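5,10-methylenetetrahydrofolate dehydrogenase (Bombyx mori, PDB 5ZF1) catalyses the oxidation of 5,10-methylenetetrahydrofolate, probably with NADP+, a step of one-carbon folate metabolism. Local coordinates at residues S90-L95 / Q294-K299; I113-D118 / H123-G128; K117-F122 / H287-A292; I127-L130 / P135-V138. All blocks are in the same frame, centred on the assembly; numbering follows the deposited sequence. Where two conformers were deposited one is given.

In the fold
The four contacts cluster at or next to the passage from the folate-side catalytic domain to the Rossmann-type NAD(P)-binding domain. Interactions 1 and 3 are two places along helix 277-298 that receive the residue leading into strand 93-96 and the loop between helices 106-112 and 124-131, with centres about 8 Å apart. Interaction 2 starts from that same loop, sharing Lys117 and Asp118 with interaction 3, and passes to helix 124-131, whose later turns make interaction 4. Along the chain, interactions 2, 3 and 4 all fall within the loop closed by interaction 1. Interactions 1 and 3 tie the crossing between domains to the C-terminal helix; interactions 2 and 4 also touch the second subunit.

Interaction 1. Residues S90-L95 / Q294-K299; sequences SVDGIL and QSQANK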
# COMPACT_ATOMS: atom_id res chain seq x y z
N SER B 90 19.70 23.21 8.71
CA SER B 90 19.86 23.95 7.47
C SER B 90 19.56 23.10 6.24
O SER B 90 19.63 23.61 5.12
CB SER B 90 21.28 24.51 7.35
OG SER B 90 22.20 23.47 7.13
N VAL B 91 19.24 21.82 6.44
CA VAL B 91 18.94 20.89 5.36
C VAL B 91 17.47 20.52 5.46
O VAL B 91 17.01 20.04 6.51
CB VAL B 91 19.83 19.64 5.44
CG1 VAL B 91 19.38 18.61 4.40
CG2 VAL B 91 21.31 20.03 5.27
N ASP B 92 16.72 20.76 4.39
CA ASP B 92 15.29 20.45 4.36
C ASP B 92 14.99 19.12 3.69
O ASP B 92 14.01 18.46 4.05
CB ASP B 92 14.52 21.55 3.61
CG ASP B 92 14.69 22.91 4.24
OD1 ASP B 92 14.64 23.01 5.48
OD2 ASP B 92 14.90 23.88 3.48
N GLY B 93 15.82 18.71 2.74
CA GLY B 93 15.56 17.49 1.99
C GLY B 93 16.81 16.68 1.77
O GLY B 93 17.89 17.24 1.54
N ILE B 94 16.69 15.36 1.84
CA ILE B 94 17.81 14.45 1.64
C ILE B 94 17.41 13.43 0.60
O ILE B 94 16.35 12.80 0.71
CB ILE B 94 18.22 13.74 2.94
CG1 ILE B 94 18.66 14.75 4.01
CG2 ILE B 94 19.31 12.71 2.65
CD1 ILE B 94 18.48 14.25 5.45
N LEU B 95 18.26 13.25 -0.41
CA LEU B 95 18.10 12.22 -1.42
C LEU B 95 19.36 11.37 -1.48
O LEU B 95 20.47 11.89 -1.35
CB LEU B 95 17.87 12.81 -2.82
CG LEU B 95 16.56 13.43 -3.28
CD1 LEU B 95 16.69 13.80 -4.76
CD2 LEU B 95 15.38 12.49 -3.06
N GLN B 294 8.05 23.47 3.67
CA GLN B 294 6.89 24.13 4.28
C GLN B 294 6.43 23.39 5.53
O GLN B 294 6.12 24.02 6.54
CB GLN B 294 5.74 24.21 3.28
CG GLN B 294 6.05 24.99 2.02
CD GLN B 294 4.86 25.01 1.10
OE1 GLN B 294 3.85 25.65 1.40
NE2 GLN B 294 4.94 24.29 -0.00
N SER B 295 6.38 22.06 5.47
CA SER B 295 5.94 21.27 6.62
C SER B 295 6.85 21.51 7.82
O SER B 295 6.38 21.63 8.96
CB SER B 295 5.93 19.78 6.28
OG SER B 295 4.93 19.48 5.33
N GLN B 296 8.16 21.56 7.59
CA GLN B 296 9.10 21.74 8.69
C GLN B 296 8.96 23.13 9.29
O GLN B 296 9.03 23.30 10.51
CB GLN B 296 10.53 21.49 8.22
CG GLN B 296 10.73 20.10 7.62
CD GLN B 296 11.95 20.02 6.72
OE1 GLN B 296 12.74 20.96 6.65
NE2 GLN B 296 12.11 18.89 6.03
N ALA B 297 8.76 24.14 8.44
CA ALA B 297 8.57 25.50 8.94
C ALA B 297 7.28 25.63 9.73
O ALA B 297 7.21 26.40 10.69
CB ALA B 297 8.58 26.49 7.78
N ASN B 298 6.24 24.87 9.34
CA ASN B 298 4.98 24.90 10.07
C ASN B 298 5.12 24.28 11.46
O ASN B 298 4.65 24.84 12.45
CB ASN B 298 3.89 24.18 9.27
CG ASN B 298 3.32 25.03 8.15
OD1 ASN B 298 3.43 26.25 8.16
ND2 ASN B 298 2.70 24.38 7.18
N LYS B 299 5.77 23.13 11.54
CA LYS B 299 5.92 22.40 12.80
C LYS B 299 6.94 23.04 13.74
O LYS B 299 7.37 24.17 13.52
CB LYS B 299 6.31 20.94 12.53
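Gln296, near the C-terminal end of helix 277-298, reaches across to Asp92, just before strand 93-96, an outermost strand, within this chain, of the three-stranded parallel sheet in the catalytic domain. The long helix comes from the NAD(P)-binding part of the chain and lies against the first domain here; across this contact Gln296 does the bridging.

The polar link is a single hydrogen bond. Gln296 NE2 donates to Asp92 O at 2.8 Å with an N-H...O angle of 166°, arriving in the carbonyl plane on a lone pair, and the acceptor lies almost within the amide plane. NE2 also donates to Glu116 O, so the amide nitrogen joins the strand entrance to the neighbouring loop, and this pair of bonds fixes which way round the amide sits. Gln296 CG lies anti to its carbonyl carbon (chi1 -58°), and the chain beyond is extended, which carries the amide over the gap: Gln296 CA is 7.7 Å from Asp92 CA.

Less comfortable is the pairing of oxygens. Gln296 OE1 faces Asp92 OD1 at 3.0 Å; both are acceptors, and the carboxylate and amide planes are turned 51° apart. A charged carboxylate would probably make this approach somewhat unfavourable, a cost set against the two hydrogen bonds of NE2.

Van der Waals contact adds little beyond this: Gln296 OE1 rests over the Asp92 backbone, 3.5 Å from Asp92 CA.

Interaction 2. Residues I113-D118 / H123-G128; sequences IAPEKD and HIINIG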
# COMPACT_ATOMS: atom_id res chain seq x y z
N ILE B 113 16.79 7.84 6.44
CA ILE B 113 16.48 9.24 6.17
C ILE B 113 15.27 9.65 7.00
O ILE B 113 14.25 8.96 7.02
CB ILE B 113 16.22 9.46 4.67
CG1 ILE B 113 17.43 8.98 3.86
CG2 ILE B 113 15.90 10.93 4.39
CD1 ILE B 113 17.24 9.07 2.35
N ALA B 114 15.38 10.79 7.69
CA ALA B 114 14.26 11.28 8.48
C ALA B 114 13.03 11.41 7.58
O ALA B 114 13.11 12.04 6.51
CB ALA B 114 14.60 12.64 9.11
N PRO B 115 11.88 10.83 7.95
CA PRO B 115 10.71 10.90 7.06
C PRO B 115 10.35 12.31 6.64
O PRO B 115 9.93 12.53 5.50
CB PRO B 115 9.59 10.27 7.91
CG PRO B 115 10.31 9.34 8.84
CD PRO B 115 11.63 10.00 9.15
N GLU B 116 10.54 13.28 7.54
CA GLU B 116 10.22 14.67 7.27
C GLU B 116 11.10 15.29 6.19
O GLU B 116 10.73 16.34 5.65
CB GLU B 116 10.35 15.49 8.56
CG GLU B 116 9.39 15.07 9.68
CD GLU B 116 9.91 13.91 10.54
OE1 GLU B 116 11.03 13.40 10.30
OE2 GLU B 116 9.17 13.51 11.47
N LYS B 117 12.25 14.68 5.90
CA LYS B 117 13.20 15.14 4.88
C LYS B 117 13.33 14.15 3.72
O LYS B 117 14.22 14.30 2.89
CB LYS B 117 14.57 15.40 5.49
CG LYS B 117 14.56 16.28 6.74
CD LYS B 117 16.00 16.58 7.20
CE LYS B 117 16.02 17.46 8.44
NZ LYS B 117 17.37 18.11 8.61
N ASP B 118 12.46 13.14 3.66
CA ASP B 118 12.63 12.03 2.72
C ASP B 118 11.98 12.40 1.39
O ASP B 118 10.84 12.02 1.08
CB ASP B 118 12.03 10.76 3.32
CG ASP B 118 11.96 9.60 2.35
OD1 ASP B 118 12.87 9.46 1.50
OD2 ASP B 118 10.97 8.82 2.47
N HIS B 123 10.82 6.07 2.58
CA HIS B 123 10.80 5.61 3.97
C HIS B 123 9.48 4.89 4.26
O HIS B 123 8.42 5.31 3.80
CB HIS B 123 10.97 6.82 4.90
CG HIS B 123 11.26 6.46 6.33
ND1 HIS B 123 10.32 5.89 7.16
CD2 HIS B 123 12.37 6.63 7.08
CE1 HIS B 123 10.86 5.69 8.35
NE2 HIS B 123 12.10 6.14 8.33
N ILE B 124 9.55 3.81 5.04
CA ILE B 124 8.35 3.01 5.28
C ILE B 124 7.23 3.84 5.89
O ILE B 124 6.05 3.60 5.60
CB ILE B 124 8.67 1.77 6.15
CG1 ILE B 124 9.37 2.17 7.44
CG2 ILE B 124 9.48 0.77 5.34
CD1 ILE B 124 9.42 1.05 8.47
N ILE B 125 7.56 4.84 6.71
CA ILE B 125 6.52 5.71 7.27
C ILE B 125 5.84 6.50 6.17
O ILE B 125 4.61 6.67 6.18
CB ILE B 125 7.11 6.63 8.36
CG1 ILE B 125 7.44 5.80 9.62
CG2 ILE B 125 6.14 7.75 8.70
CD1 ILE B 125 8.22 6.57 10.69
N ASN B 126 6.60 6.99 5.20
CA ASN B 126 5.96 7.74 4.12
C ASN B 126 5.16 6.83 3.20
O ASN B 126 4.07 7.19 2.74
CB ASN B 126 7.00 8.53 3.32
CG ASN B 126 7.54 9.73 4.09
OD1 ASN B 126 6.82 10.36 4.85
ND2 ASN B 126 8.82 10.06 3.87
N ILE B 127 5.68 5.63 2.92
CA ILE B 127 4.94 4.67 2.12
C ILE B 127 3.69 4.23 2.85
O ILE B 127 2.61 4.10 2.26
CB ILE B 127 5.84 3.47 1.77
CG1 ILE B 127 6.96 3.91 0.81
CG2 ILE B 127 5.01 2.32 1.16
CD1 ILE B 127 6.48 4.16 -0.61
N GLY B 128 3.81 4.01 4.16
CA GLY B 128 2.65 3.64 4.95
C GLY B 128 1.54 4.67 4.87
O GLY B 128 0.37 4.33 4.68
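Asp118 OD2 takes two hydrogen bonds from the start of helix 124-131, where His123 is the N-cap residue. The loop 113-118 and this helix start face each other across the passage from the catalytic domain to the NAD(P)-binding domain, and the contact is buried.

His123 N reaches Asp118 OD2 at 2.8 Å on its syn side, though 34° out of the carboxylate plane, while Asn126 ND2 comes to the anti side of Asp118 OD2 at 2.8 Å, nearer that plane. With its CG anti to the backbone N, the Asp118 side chain swings its carboxylate toward the helix start.

Asn126 spends its other N-H on Pro115 O, 3.2 Å from Asn126 ND2 and almost straight at 174°. Both acceptors lie close to the amide plane, so the two bonds hold the group flat between the loop's carboxylate and carbonyl. Pro115 O also accepts from Asp118 N, which closes the loop's own turn.

The imidazole of His123 caps the helix: ND1 accepts from Ile125 N in the ring plane. Nearby, Asp111 OD1 accepts from Ile124 N, so a second backbone N-H of the first turn is satisfied too.

Ile125, which also packs on Ile125 of the second subunit, brings its CD1 to Pro115 CG. That same Pro115 CG sits almost centrally over one face of the His123 ring in a CH-pi contact, 3.6 Å from the centroid and 6° off the ring normal.

Interaction 3. Residues K117-F122 / H287-A292; sequences KDIDGF and HNTFQA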
# COMPACT_ATOMS: atom_id res chain seq x y z
N LYS B 117 12.25 14.68 5.90
CA LYS B 117 13.20 15.14 4.88
C LYS B 117 13.33 14.15 3.72
O LYS B 117 14.22 14.30 2.89
CB LYS B 117 14.57 15.40 5.49
CG LYS B 117 14.56 16.28 6.74
CD LYS B 117 16.00 16.58 7.20
CE LYS B 117 16.02 17.46 8.44
NZ LYS B 117 17.37 18.11 8.61
N ASP B 118 12.46 13.14 3.66
CA ASP B 118 12.63 12.03 2.72
C ASP B 118 11.98 12.40 1.39
O ASP B 118 10.84 12.02 1.08
CB ASP B 118 12.03 10.76 3.32
CG ASP B 118 11.96 9.60 2.35
OD1 ASP B 118 12.87 9.46 1.50
OD2 ASP B 118 10.97 8.82 2.47
N ILE B 119 12.73 13.13 0.56
CA ILE B 119 12.16 13.70 -0.67
C ILE B 119 11.73 12.61 -1.65
O ILE B 119 10.78 12.82 -2.42
CB ILE B 119 13.19 14.66 -1.29
CG1 ILE B 119 13.56 15.73 -0.28
CG2 ILE B 119 12.67 15.26 -2.60
CD1 ILE B 119 12.38 16.42 0.31
N ASP B 120 12.40 11.46 -1.65
CA ASP B 120 12.00 10.36 -2.53
C ASP B 120 10.77 9.63 -2.03
O ASP B 120 10.18 8.85 -2.80
CB ASP B 120 13.14 9.33 -2.65
CG ASP B 120 13.98 9.53 -3.90
OD1 ASP B 120 13.43 9.85 -4.98
OD2 ASP B 120 15.21 9.36 -3.80
N GLY B 121 10.38 9.83 -0.78
CA GLY B 121 9.20 9.18 -0.24
C GLY B 121 9.33 7.69 -0.08
O GLY B 121 8.31 6.99 -0.06
N PHE B 122 10.54 7.18 0.06
CA PHE B 122 10.72 5.74 0.15
C PHE B 122 10.76 5.21 1.57
O PHE B 122 10.72 3.98 1.76
CB PHE B 122 12.00 5.31 -0.58
CG PHE B 122 11.94 5.49 -2.09
CD1 PHE B 122 10.74 5.37 -2.78
CD2 PHE B 122 13.09 5.80 -2.79
CE1 PHE B 122 10.70 5.54 -4.16
CE2 PHE B 122 13.05 5.97 -4.16
CZ PHE B 122 11.87 5.85 -4.85
N HIS B 287 8.92 19.71 -6.24
CA HIS B 287 7.68 19.86 -5.49
C HIS B 287 7.82 19.27 -4.08
O HIS B 287 7.39 19.88 -3.09
CB HIS B 287 6.54 19.18 -6.25
CG HIS B 287 5.29 19.02 -5.43
ND1 HIS B 287 5.03 17.89 -4.68
CD2 HIS B 287 4.26 19.87 -5.21
CE1 HIS B 287 3.88 18.04 -4.06
NE2 HIS B 287 3.39 19.23 -4.36
N ASN B 288 8.38 18.06 -3.99
CA ASN B 288 8.50 17.40 -2.70
C ASN B 288 9.45 18.14 -1.77
O ASN B 288 9.21 18.19 -0.56
CB ASN B 288 9.00 15.96 -2.88
CG ASN B 288 7.93 15.03 -3.41
OD1 ASN B 288 6.79 15.44 -3.60
ND2 ASN B 288 8.28 13.76 -3.59
N THR B 289 10.51 18.75 -2.31
CA THR B 289 11.44 19.50 -1.47
C THR B 289 10.77 20.75 -0.90
O THR B 289 10.90 21.05 0.29
CB THR B 289 12.69 19.86 -2.28
OG1 THR B 289 13.32 18.67 -2.77
CG2 THR B 289 13.71 20.61 -1.42
N PHE B 290 10.01 21.45 -1.75
CA PHE B 290 9.22 22.60 -1.32
C PHE B 290 8.16 22.18 -0.30
O PHE B 290 7.96 22.86 0.71
CB PHE B 290 8.59 23.26 -2.54
CG PHE B 290 7.78 24.50 -2.24
CD1 PHE B 290 8.13 25.33 -1.18
CD2 PHE B 290 6.68 24.82 -3.01
CE1 PHE B 290 7.38 26.45 -0.91
CE2 PHE B 290 5.93 25.95 -2.74
CZ PHE B 290 6.29 26.77 -1.69
N GLN B 291 7.46 21.06 -0.56
CA GLN B 291 6.48 20.56 0.40
C GLN B 291 7.13 20.27 1.75
O GLN B 291 6.57 20.61 2.80
CB GLN B 291 5.81 19.30 -0.14
CG GLN B 291 4.74 18.69 0.75
CD GLN B 291 4.49 17.23 0.39
OE1 GLN B 291 4.58 16.85 -0.77
NE2 GLN B 291 4.14 16.42 1.38
N ALA B 292 8.30 19.63 1.75
CA ALA B 292 8.96 19.31 3.01
C ALA B 292 9.38 20.58 3.75
O ALA B 292 9.18 20.69 4.96
CB ALA B 292 10.17 18.40 2.77
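Asn288 ND2 is held between two backbone carbonyls: it donates to Ile119 O at 2.9 Å within this contact and to Val138 O, in the loop between helices 124-131 and 140-151. The first bond has an N-H...O angle of 159° and approaches close to the line of the C=O bond, at 164° at the oxygen, with Ile119 O close to the amide plane. At the other end of the amide, Asn288 OD1 takes a bond from His287 ND1 at 3.2 Å. Three bonds therefore set which way round the buried amide lies and restrain its rotation.

Ile119 provides the apolar half. Its two branches settle differently on the helix surface: Ile119 CG2 lies beside Asn288 CB at 3.7 Å and near Thr289 OG1 at 3.5 Å, while Ile119 CD1 reaches farther on, to Ala292 CB at 3.9 Å. The CG1 branch stands anti to the carbonyl carbon (chi1 -57°) and turns again at chi2, bringing CD1 over the backbone of Thr289 as well. The hydroxyl of Thr289 is hydrogen-bonded to Leu285 O of its own helix, so its closeness to Ile119 is van der Waals contact.

A type I turn from Asp118 to Gly121, closed by Gly121 N on Asp118 O, presents the Ile119 carbonyl to the helix. The loop it shapes, between helices 106-112 and 124-131, is wedged between strand 93-96, where Ile119 touches Leu95, and helix 277-298, whose far side packs through Phe290 against helix 7-26.

Interaction 4. Residues I127-L130 / P135-V138; sequences IGRL and PTIV
Arg129, in one of its two modelled conformers, clasps Pro135 O with two nitrogens, side-on: Arg129 NE lies 2.7 Å from Pro135 O, and Arg129 NH2 lies 2.9 Å from Pro135 O. The carbonyl stands at the edge of the guanidinium, only 6° out of its plane. The NH2 bond uses a lone pair in the carbonyl plane, whereas NE is tilted 21° from that plane. A bend in the arginine chain at chi3 (61°) turns the guanidinium back to the loop, and Arg129 CB, nearer the backbone, packs on Thr136 CB at 3.5 Å.

This is a helix followed by a loop that folds back on it: residues 135-138 run alongside helix 124-131 before helix 140-151 begins, at the entrance to the NAD(P)-binding domain. The Thr136 hydroxyl is bonded to Asn126 O, one turn earlier, and Ile124 of the second subunit packs on Arg129.

Leu130, next along, receives the Thr136 methyl, with Thr136 CG2 3.7 Å from Leu130 N and near its CB. Farther out, the leucine and Val138 side chains meet at about a right angle, Leu130 CD1 against Val138 CG2 at 4.0 Å, and both also touch Met177 of helix 171-178.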
# COMPACT_ATOMS: atom_id res chain seq x y z
N ILE B 127 5.68 5.63 2.92
CA ILE B 127 4.94 4.67 2.12
C ILE B 127 3.69 4.23 2.85
O ILE B 127 2.61 4.10 2.26
CB ILE B 127 5.84 3.47 1.77
CG1 ILE B 127 6.96 3.91 0.81
CG2 ILE B 127 5.01 2.32 1.16
CD1 ILE B 127 6.48 4.16 -0.61
N GLY B 128 3.81 4.01 4.16
CA GLY B 128 2.65 3.64 4.95
C GLY B 128 1.54 4.67 4.87
O GLY B 128 0.37 4.33 4.68
N ARG B 129 1.89 5.95 4.98
CA ARG B 129 0.88 6.99 4.90
C ARG B 129 0.26 7.05 3.51
O ARG B 129 -0.95 7.28 3.37
CB ARG B 129 1.49 8.34 5.31
CG ARG B 129 1.86 8.42 6.80
CD ARG B 129 2.38 9.79 7.21
NE ARG B 129 1.39 10.84 6.99
CZ ARG B 129 0.43 11.16 7.86
NH1 ARG B 129 0.33 10.53 9.02
NH2 ARG B 129 -0.42 12.13 7.56
N LEU B 130 1.06 6.85 2.46
CA LEU B 130 0.50 6.78 1.12
C LEU B 130 -0.55 5.69 1.03
O LEU B 130 -1.63 5.89 0.45
CB LEU B 130 1.60 6.51 0.08
CG LEU B 130 1.12 6.34 -1.36
CD1 LEU B 130 0.56 7.65 -1.85
CD2 LEU B 130 2.23 5.87 -2.28
N PRO B 135 -2.05 12.21 3.92
CA PRO B 135 -1.04 13.12 3.32
C PRO B 135 0.38 12.69 3.69
O PRO B 135 0.68 12.41 4.85
CB PRO B 135 -1.39 14.49 3.92
CG PRO B 135 -2.79 14.37 4.41
CD PRO B 135 -2.96 12.94 4.83
N THR B 136 1.26 12.68 2.69
CA THR B 136 2.60 12.17 2.92
C THR B 136 3.55 12.80 1.89
O THR B 136 3.15 13.68 1.13
CB THR B 136 2.59 10.63 2.87
OG1 THR B 136 3.84 10.11 3.32
CG2 THR B 136 2.36 10.12 1.46
N ILE B 137 4.80 12.36 1.89
CA ILE B 137 5.70 12.61 0.77
C ILE B 137 5.58 11.42 -0.17
O ILE B 137 5.86 10.28 0.21
CB ILE B 137 7.15 12.80 1.23
CG1 ILE B 137 7.22 13.97 2.21
CG2 ILE B 137 8.05 13.00 -0.00
CD1 ILE B 137 8.63 14.34 2.64
N VAL B 138 5.15 11.69 -1.40
CA VAL B 138 4.84 10.64 -2.37
C VAL B 138 6.02 10.44 -3.32
O VAL B 138 6.67 11.42 -3.70
CB VAL B 138 3.56 11.00 -3.14
CG1 VAL B 138 3.25 9.96 -4.18
CG2 VAL B 138 2.39 11.20 -2.18